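Local coordinates for protein salt-tolerant glutaminase (Micrococcus luteus, PDB 3AGD) that probably hydrolyses L-glutamine to L-glutamate and ammonium, as a salt-tolerant member of the glutaminase family, at residues Leu16-Ala25 with Ser279-Arg290; Ser311-Phe319 with Leu329-Gly339. All blocks are in the same frame, centred on the assembly; numbering follows the deposited sequence.

Contact 1: Leu16-Ala25 with Ser279-Arg290; sequences LGAVNPGETA and SPRLDEVGNSAR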
loop_
_atom_site.group_PDB
_atom_site.type_symbol
_atom_site.label_atom_id
_atom_site.label_comp_id
_atom_site.label_asym_id
_atom_site.label_seq_id
_atom_site.Cartn_x
_atom_site.Cartn_y
_atom_site.Cartn_z
ATOM N N LEU A 16 -10.059 9.269 -24.446
ATOM C CA LEU A 16 -8.724 8.813 -24.812
ATOM C C LEU A 16 -8.715 8.188 -26.196
ATOM O O LEU A 16 -7.697 8.211 -26.889
ATOM C CB LEU A 16 -8.199 7.806 -23.784
ATOM C CG LEU A 16 -8.045 8.336 -22.355
ATOM C CD1 LEU A 16 -7.313 7.303 -21.500
ATOM C CD2 LEU A 16 -7.281 9.656 -22.369
ATOM N N GLY A 17 -9.856 7.638 -26.598
ATOM C CA GLY A 17 -9.958 7.012 -27.903
ATOM C C GLY A 17 -10.005 7.984 -29.072
ATOM O O GLY A 17 -10.100 7.563 -30.225
ATOM N N ALA A 18 -9.932 9.279 -28.782
ATOM C CA ALA A 18 -9.966 10.298 -29.829
ATOM C C ALA A 18 -8.669 10.299 -30.633
ATOM O O ALA A 18 -8.602 10.862 -31.727
ATOM C CB ALA A 18 -10.201 11.670 -29.216
ATOM N N VAL A 19 -7.636 9.677 -30.077
ATOM C CA VAL A 19 -6.340 9.580 -30.741
ATOM C C VAL A 19 -5.818 8.163 -30.567
ATOM O O VAL A 19 -6.272 7.435 -29.680
ATOM C CB VAL A 19 -5.332 10.568 -30.142
ATOM C CG1 VAL A 19 -5.789 11.994 -30.414
ATOM C CG2 VAL A 19 -5.191 10.325 -28.644
ATOM N N ASN A 20 -4.864 7.767 -31.404
ATOM C CA ASN A 20 -4.321 6.415 -31.324
ATOM C C ASN A 20 -2.831 6.403 -31.676
ATOM O O ASN A 20 -2.421 5.829 -32.686
ATOM C CB ASN A 20 -5.112 5.505 -32.267
ATOM C CG ASN A 20 -5.015 4.048 -31.884
ATOM O OD1 ASN A 20 -4.449 3.707 -30.849
ATOM N ND2 ASN A 20 -5.577 3.176 -32.715
ATOM N N PRO A 21 -1.999 7.028 -30.823
ATOM C CA PRO A 21 -0.545 7.130 -30.992
ATOM C C PRO A 21 0.226 5.822 -30.851
ATOM O O PRO A 21 -0.250 4.865 -30.237
ATOM C CB PRO A 21 -0.152 8.135 -29.917
ATOM C CG PRO A 21 -1.089 7.779 -28.803
ATOM C CD PRO A 21 -2.414 7.623 -29.539
ATOM N N GLY A 22 1.428 5.803 -31.424
ATOM C CA GLY A 22 2.273 4.624 -31.359
ATOM C C GLY A 22 2.000 3.650 -32.485
ATOM O O GLY A 22 1.354 3.989 -33.480
ATOM N N GLU A 23 2.499 2.430 -32.331
ATOM C CA GLU A 23 2.301 1.402 -33.337
ATOM C C GLU A 23 2.292 0.043 -32.672
ATOM O O GLU A 23 2.842 -0.134 -31.590
ATOM C CB GLU A 23 3.410 1.455 -34.397
ATOM C CG GLU A 23 4.799 1.217 -33.854
ATOM C CD GLU A 23 5.856 1.104 -34.945
ATOM O OE1 GLU A 23 7.050 0.993 -34.593
ATOM O OE2 GLU A 23 5.499 1.120 -36.144
ATOM N N THR A 24 1.652 -0.913 -33.328
ATOM C CA THR A 24 1.565 -2.269 -32.814
ATOM C C THR A 24 2.951 -2.917 -32.797
ATOM O O THR A 24 3.886 -2.416 -33.427
ATOM C CB THR A 24 0.627 -3.102 -33.695
ATOM O OG1 THR A 24 1.071 -3.029 -35.056
ATOM C CG2 THR A 24 -0.797 -2.567 -33.608
ATOM N N ALA A 25 3.081 -4.023 -32.069
ATOM C CA ALA A 25 4.351 -4.740 -31.989
ATOM C C ALA A 25 4.746 -5.164 -33.403
ATOM O O ALA A 25 4.045 -5.946 -34.036
ATOM C CB ALA A 25 4.204 -5.963 -31.089
ATOM N N SER A 279 -5.342 -2.051 -25.600
ATOM C CA SER A 279 -5.179 -1.105 -26.694
ATOM C C SER A 279 -3.882 -1.490 -27.401
ATOM O O SER A 279 -2.790 -1.216 -26.908
ATOM C CB SER A 279 -5.104 0.329 -26.167
ATOM O OG SER A 279 -5.094 1.243 -27.246
ATOM N N PRO A 280 -3.998 -2.133 -28.574
ATOM C CA PRO A 280 -2.907 -2.617 -29.428
ATOM C C PRO A 280 -1.636 -1.780 -29.578
ATOM O O PRO A 280 -0.537 -2.279 -29.343
ATOM C CB PRO A 280 -3.602 -2.846 -30.766
ATOM C CG PRO A 280 -4.968 -3.285 -30.349
ATOM C CD PRO A 280 -5.293 -2.283 -29.267
ATOM N N ARG A 281 -1.768 -0.519 -29.967
ATOM C CA ARG A 281 -0.584 0.305 -30.176
ATOM C C ARG A 281 0.257 0.590 -28.940
ATOM O O ARG A 281 -0.258 0.927 -27.872
ATOM C CB ARG A 281 -0.967 1.600 -30.889
ATOM C CG ARG A 281 -1.292 1.349 -32.346
ATOM C CD ARG A 281 -1.717 2.602 -33.088
ATOM N NE ARG A 281 -1.906 2.319 -34.509
ATOM C CZ ARG A 281 -2.515 3.135 -35.361
ATOM N NH1 ARG A 281 -2.996 4.294 -34.941
ATOM N NH2 ARG A 281 -2.655 2.781 -36.631
ATOM N N LEU A 282 1.567 0.453 -29.119
ATOM C CA LEU A 282 2.536 0.645 -28.050
ATOM C C LEU A 282 3.299 1.965 -28.151
ATOM O O LEU A 282 3.453 2.527 -29.232
ATOM C CB LEU A 282 3.545 -0.507 -28.069
ATOM C CG LEU A 282 2.993 -1.929 -28.244
ATOM C CD1 LEU A 282 4.147 -2.903 -28.400
ATOM C CD2 LEU A 282 2.123 -2.312 -27.052
ATOM N N ASP A 283 3.773 2.453 -27.009
ATOM C CA ASP A 283 4.546 3.675 -26.986
ATOM C C ASP A 283 5.995 3.299 -27.266
ATOM O O ASP A 283 6.312 2.152 -27.572
ATOM C CB ASP A 283 4.428 4.382 -25.631
ATOM C CG ASP A 283 4.668 3.450 -24.455
ATOM O OD1 ASP A 283 5.530 2.556 -24.563
ATOM O OD2 ASP A 283 4.000 3.624 -23.412
ATOM N N GLU A 284 6.898 4.241 -27.152
ATOM C CA GLU A 284 8.266 3.882 -27.468
ATOM C C GLU A 284 8.970 2.932 -26.510
ATOM O O GLU A 284 9.958 2.307 -26.865
ATOM C CB GLU A 284 9.083 5.136 -27.698
ATOM C CG GLU A 284 8.769 5.795 -29.038
ATOM C CD GLU A 284 9.679 6.969 -29.342
ATOM O OE1 GLU A 284 9.630 7.971 -28.596
ATOM O OE2 GLU A 284 10.446 6.888 -30.328
ATOM N N VAL A 285 8.516 2.822 -25.291
ATOM C CA VAL A 285 9.167 1.838 -24.449
ATOM C C VAL A 285 8.534 0.441 -24.603
ATOM O O VAL A 285 8.961 -0.512 -23.947
ATOM C CB VAL A 285 9.129 2.248 -22.980
ATOM C CG1 VAL A 285 9.950 3.510 -22.784
ATOM C CG2 VAL A 285 7.696 2.477 -22.534
ATOM N N GLY A 286 7.511 0.317 -25.446
ATOM C CA GLY A 286 6.886 -0.981 -25.630
ATOM C C GLY A 286 5.671 -1.300 -24.772
ATOM O O GLY A 286 5.284 -2.462 -24.674
ATOM N N ASN A 287 5.076 -0.297 -24.134
ATOM C CA ASN A 287 3.878 -0.533 -23.324
ATOM C C ASN A 287 2.671 0.010 -24.090
ATOM O O ASN A 287 2.811 0.894 -24.938
ATOM C CB ASN A 287 3.960 0.186 -21.972
ATOM C CG ASN A 287 5.013 -0.406 -21.046
ATOM O OD1 ASN A 287 5.119 -1.624 -20.900
ATOM N ND2 ASN A 287 5.786 0.463 -20.399
ATOM N N SER A 288 1.486 -0.513 -23.798
ATOM C CA SER A 288 0.284 -0.026 -24.466
ATOM C C SER A 288 0.157 1.469 -24.184
ATOM O O SER A 288 0.063 1.881 -23.026
ATOM C CB SER A 288 -0.950 -0.749 -23.937
ATOM O OG SER A 288 -2.124 -0.136 -24.429
ATOM N N ALA A 289 0.159 2.277 -25.241
ATOM C CA ALA A 289 0.060 3.725 -25.097
ATOM C C ALA A 289 -1.198 4.185 -24.361
ATOM O O ALA A 289 -1.105 4.879 -23.348
ATOM C CB ALA A 289 0.141 4.392 -26.461
ATOM N N ARG A 290 -2.372 3.812 -24.864
ATOM C CA ARG A 290 -3.623 4.214 -24.216
ATOM C C ARG A 290 -3.870 3.404 -22.955
ATOM O O ARG A 290 -4.547 3.868 -22.042
ATOM C CB ARG A 290 -4.816 3.997 -25.137
ATOM C CG ARG A 290 -4.862 4.817 -26.395
ATOM C CD ARG A 290 -5.575 3.960 -27.414
ATOM N NE ARG A 290 -6.415 4.699 -28.334
ATOM C CZ ARG A 290 -7.128 4.118 -29.291
ATOM N NH1 ARG A 290 -7.091 2.797 -29.439
ATOM N NH2 ARG A 290 -7.881 4.855 -30.091
HETATM O O HOH W 1 -4.292 0.882 -30.597
HETATM O O HOH W 2 0.083 0.520 -36.041
HETATM O O HOH W 3 0.576 -4.327 -30.232
#
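Asn20 lays its amide flat on the guanidinium of Arg290, the planes 14° apart, where the loop after helix 4-16 runs past the turn leading from strand 273-278 into helix 289-301, both part of the serine beta-lactamase-like fold of glutaminases. OD1 of Asn20 sits over the centre of that guanidinium, 3.1 Å from Arg290 CZ; it is a stack, not a hydrogen bond. Asn20 CG lies trans to the backbone N (chi1 -158°), which swings the amide in over Arg290 while ND2 bonds to Pro36 O. At the guanidinium edge, Val19 O takes two weak bonds, from NE and NH2 of Arg290.

Arg281 comes in on an extended chain, at about a right angle to Asn20. Its NH1 gives a bond of 2.8 Å to Asn20 O, close to both the carbonyl and guanidinium planes, so Asn20 is gripped by one arginine through its amide face and by the other through its backbone. Further along, a single antiparallel bridge pairs Glu23 with Leu282, whose side chain is also about 4 Å from that of Val261, a residue of the L-glutamate site. Leu282 CD1 finishes 4.1 Å from Ala25 CB.

Contact 2: Ser311-Phe319 with Leu329-Gly339; sequences SLGGTAVRF and LHLQGVIRFGG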
loop_
_atom_site.group_PDB
_atom_site.type_symbol
_atom_site.label_atom_id
_atom_site.label_comp_id
_atom_site.label_asym_id
_atom_site.label_seq_id
_atom_site.Cartn_x
_atom_site.Cartn_y
_atom_site.Cartn_z
ATOM N N SER A 311 -7.972 2.175 5.362
ATOM C CA SER A 311 -8.019 0.996 6.216
ATOM C C SER A 311 -9.244 0.977 7.115
ATOM O O SER A 311 -9.803 2.022 7.434
ATOM C CB SER A 311 -6.763 0.915 7.082
ATOM O OG SER A 311 -5.608 0.768 6.280
ATOM N N LEU A 312 -9.658 -0.223 7.512
ATOM C CA LEU A 312 -10.810 -0.378 8.390
ATOM C C LEU A 312 -10.560 0.422 9.658
ATOM O O LEU A 312 -11.380 1.249 10.058
ATOM C CB LEU A 312 -11.010 -1.849 8.757
ATOM C CG LEU A 312 -12.178 -2.112 9.713
ATOM C CD1 LEU A 312 -13.479 -1.649 9.063
ATOM C CD2 LEU A 312 -12.240 -3.588 10.057
ATOM N N GLY A 313 -9.415 0.162 10.283
ATOM C CA GLY A 313 -9.052 0.860 11.502
ATOM C C GLY A 313 -10.102 0.804 12.597
ATOM O O GLY A 313 -10.633 -0.265 12.911
ATOM N N GLY A 314 -10.401 1.968 13.169
ATOM C CA GLY A 314 -11.375 2.061 14.241
ATOM C C GLY A 314 -12.778 1.631 13.863
ATOM O O GLY A 314 -13.599 1.369 14.738
ATOM N N THR A 315 -13.065 1.555 12.568
ATOM C CA THR A 315 -14.388 1.149 12.119
ATOM C C THR A 315 -14.623 -0.331 12.430
ATOM O O THR A 315 -15.744 -0.833 12.329
ATOM C CB THR A 315 -14.568 1.440 10.613
ATOM O OG1 THR A 315 -14.580 2.861 10.415
ATOM C CG2 THR A 315 -15.881 0.857 10.086
ATOM N N ALA A 316 -13.558 -1.024 12.822
ATOM C CA ALA A 316 -13.665 -2.427 13.191
ATOM C C ALA A 316 -14.633 -2.496 14.376
ATOM O O ALA A 316 -15.248 -3.528 14.640
ATOM C CB ALA A 316 -12.294 -2.975 13.581
ATOM N N VAL A 317 -14.757 -1.385 15.097
ATOM C CA VAL A 317 -15.686 -1.323 16.218
ATOM C C VAL A 317 -16.965 -0.686 15.683
ATOM O O VAL A 317 -17.005 0.518 15.424
ATOM C CB VAL A 317 -15.131 -0.465 17.381
ATOM C CG1 VAL A 317 -16.172 -0.353 18.485
ATOM C CG2 VAL A 317 -13.853 -1.095 17.936
ATOM N N ARG A 318 -18.001 -1.503 15.503
ATOM C CA ARG A 318 -19.287 -1.028 14.987
ATOM C C ARG A 318 -19.959 -0.108 16.014
ATOM O O ARG A 318 -20.536 0.916 15.656
ATOM C CB ARG A 318 -20.186 -2.230 14.662
ATOM C CG ARG A 318 -21.482 -1.907 13.932
ATOM C CD ARG A 318 -22.248 -3.197 13.628
ATOM N NE ARG A 318 -23.542 -2.975 12.983
ATOM C CZ ARG A 318 -23.713 -2.697 11.691
ATOM N NH1 ARG A 318 -22.671 -2.600 10.873
ATOM N NH2 ARG A 318 -24.939 -2.523 11.212
ATOM N N PHE A 319 -19.889 -0.491 17.286
ATOM C CA PHE A 319 -20.448 0.304 18.376
ATOM C C PHE A 319 -20.157 -0.322 19.737
ATOM O O PHE A 319 -19.804 -1.499 19.832
ATOM C CB PHE A 319 -21.967 0.511 18.212
ATOM C CG PHE A 319 -22.801 -0.736 18.422
ATOM C CD1 PHE A 319 -23.529 -1.282 17.370
ATOM C CD2 PHE A 319 -22.901 -1.331 19.681
ATOM C CE1 PHE A 319 -24.350 -2.399 17.566
ATOM C CE2 PHE A 319 -23.717 -2.448 19.889
ATOM C CZ PHE A 319 -24.443 -2.982 18.829
ATOM N N LEU A 329 -20.306 -4.877 22.839
ATOM C CA LEU A 329 -19.273 -4.429 21.924
ATOM C C LEU A 329 -19.410 -5.217 20.620
ATOM O O LEU A 329 -19.089 -6.403 20.570
ATOM C CB LEU A 329 -17.906 -4.684 22.560
ATOM C CG LEU A 329 -16.660 -3.937 22.079
ATOM C CD1 LEU A 329 -15.448 -4.603 22.714
ATOM C CD2 LEU A 329 -16.537 -3.977 20.573
ATOM N N HIS A 330 -19.895 -4.558 19.572
ATOM C CA HIS A 330 -20.066 -5.215 18.279
ATOM C C HIS A 330 -18.973 -4.828 17.278
ATOM O O HIS A 330 -18.733 -3.643 17.029
ATOM C CB HIS A 330 -21.445 -4.883 17.706
ATOM C CG HIS A 330 -22.568 -5.616 18.373
ATOM N ND1 HIS A 330 -22.742 -5.628 19.739
ATOM C CD2 HIS A 330 -23.571 -6.368 17.859
ATOM C CE1 HIS A 330 -23.804 -6.356 20.040
ATOM N NE2 HIS A 330 -24.324 -6.816 18.918
ATOM N N LEU A 331 -18.318 -5.842 16.714
ATOM C CA LEU A 331 -17.245 -5.649 15.747
ATOM C C LEU A 331 -17.754 -5.882 14.322
ATOM O O LEU A 331 -18.845 -6.418 14.129
ATOM C CB LEU A 331 -16.091 -6.611 16.059
ATOM C CG LEU A 331 -15.574 -6.583 17.503
ATOM C CD1 LEU A 331 -14.365 -7.496 17.643
ATOM C CD2 LEU A 331 -15.200 -5.156 17.879
ATOM N N GLN A 332 -16.963 -5.485 13.327
ATOM C CA GLN A 332 -17.367 -5.650 11.928
ATOM C C GLN A 332 -16.170 -5.481 10.992
ATOM O O GLN A 332 -15.102 -5.043 11.420
ATOM C CB GLN A 332 -18.432 -4.605 11.572
ATOM C CG GLN A 332 -17.871 -3.189 11.513
ATOM C CD GLN A 332 -18.935 -2.116 11.387
ATOM O OE1 GLN A 332 -20.040 -2.371 10.911
ATOM N NE2 GLN A 332 -18.596 -0.898 11.800
ATOM N N GLY A 333 -16.366 -5.837 9.720
ATOM C CA GLY A 333 -15.329 -5.698 8.705
ATOM C C GLY A 333 -14.284 -6.792 8.601
ATOM O O GLY A 333 -14.381 -7.838 9.246
ATOM N N VAL A 334 -13.283 -6.548 7.758
ATOM C CA VAL A 334 -12.178 -7.482 7.562
ATOM C C VAL A 334 -11.137 -7.107 8.609
ATOM O O VAL A 334 -10.439 -6.103 8.470
ATOM C CB VAL A 334 -11.567 -7.334 6.152
ATOM C CG1 VAL A 334 -10.250 -8.091 6.062
ATOM C CG2 VAL A 334 -12.551 -7.852 5.115
ATOM N N ILE A 335 -11.029 -7.923 9.651
ATOM C CA ILE A 335 -10.114 -7.625 10.736
ATOM C C ILE A 335 -8.736 -8.266 10.688
ATOM O O ILE A 335 -8.593 -9.488 10.662
ATOM C CB ILE A 335 -10.775 -7.958 12.091
ATOM C CG1 ILE A 335 -12.056 -7.135 12.245
ATOM C CG2 ILE A 335 -9.813 -7.655 13.240
ATOM C CD1 ILE A 335 -12.819 -7.414 13.528
ATOM N N ARG A 336 -7.724 -7.406 10.683
ATOM C CA ARG A 336 -6.329 -7.815 10.682
ATOM C C ARG A 336 -5.681 -6.977 11.782
ATOM O O ARG A 336 -6.369 -6.563 12.716
ATOM C CB ARG A 336 -5.701 -7.539 9.316
ATOM C CG ARG A 336 -6.344 -8.367 8.198
ATOM C CD ARG A 336 -5.960 -7.878 6.809
ATOM N NE ARG A 336 -4.865 -8.629 6.198
ATOM C CZ ARG A 336 -3.629 -8.692 6.679
ATOM N NH1 ARG A 336 -3.323 -8.049 7.792
ATOM N NH2 ARG A 336 -2.694 -9.380 6.038
ATOM N N PHE A 337 -4.384 -6.711 11.693
ATOM C CA PHE A 337 -3.742 -5.922 12.739
ATOM C C PHE A 337 -4.465 -4.612 13.036
ATOM O O PHE A 337 -4.798 -4.328 14.184
ATOM C CB PHE A 337 -2.296 -5.586 12.388
ATOM C CG PHE A 337 -1.623 -4.732 13.426
ATOM C CD1 PHE A 337 -1.088 -5.307 14.579
ATOM C CD2 PHE A 337 -1.593 -3.347 13.293
ATOM C CE1 PHE A 337 -0.534 -4.508 15.586
ATOM C CE2 PHE A 337 -1.043 -2.541 14.297
ATOM C CZ PHE A 337 -0.513 -3.124 15.443
ATOM N N GLY A 338 -4.687 -3.817 11.991
ATOM C CA GLY A 338 -5.342 -2.529 12.142
ATOM C C GLY A 338 -6.625 -2.511 12.948
ATOM O O GLY A 338 -6.783 -1.693 13.860
ATOM N N GLY A 339 -7.553 -3.395 12.602
ATOM C CA GLY A 339 -8.813 -3.453 13.318
ATOM C C GLY A 339 -8.648 -3.995 14.726
ATOM O O GLY A 339 -9.272 -3.500 15.663
#
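The beta hairpin of strands 317-323 and 326-332 begins here with a classic bulge: Arg318 and Phe319 both face His330. His330 O accepts the N-H of Arg318 at 2.7 Å and, weakly, that of Phe319, while His330 N returns a bond to Phe319 O. Beside this, the Phe319 and His330 rings form an offset stack, centroids 4.3 Å apart and planes at 23°. The two side chains run side by side, with Phe319 CZ over the imidazole face, 3.3 Å from His330 CG, and His330 CB over the phenyl face as a CH-pi contact. Phe319 CG is wedged between its backbone N and carbonyl carbon (chi1 70°), and from there the ring reaches back over His330.

Gln332 works with both ends of its amide. NE2 donates to Thr315 O at 2.9 Å, nearly in the amide plane, and OE1 meets the edge of the Arg318 guanidinium, 2.6 Å from NH1, with the two flat groups 87° apart. These bonds hold the amide between backbone and charge and fix which way round it lies; OE1 is shared further with NE2 of Gln332 of the second subunit, and Arg318 O with NH2 of Arg318 of that subunit, so this edge of the hairpin also lies against the second subunit.

The hairpin belongs to the sheet of the STAS-like part, where strand 326-332 runs parallel to strand 406-417. On the other face, Val317 and Leu331 pair and pack toward helix 337-349. At Gly333 the chain turns a corner, and Leu312 CD2 lies 3.5 Å from both Gln332 O and Val334 O. Ala316 CB then rests against the start of helix 337-349, 3.5 Å from Gly339 CA.

Overall arrangement
From the N terminus, helix 4-16 leads into segment 16-25, which waits for a partner more than 250 residues later: contact 1 closes a very long loop that takes in most of the glutaminase domain, tying the start of the chain to the turn between strand 273-278 and helix 289-301. That helix then carries the chain onward to segment 311-319, where contact 2 closes a short loop, only nine residues between its segments, within the hairpin of the STAS-like part. The two neither nest nor cross; they follow in series. The centres of contact 1 and contact 2 lie about 43 Å apart, on opposite sides of the chain's centre. Contact 2 alone meets the second subunit.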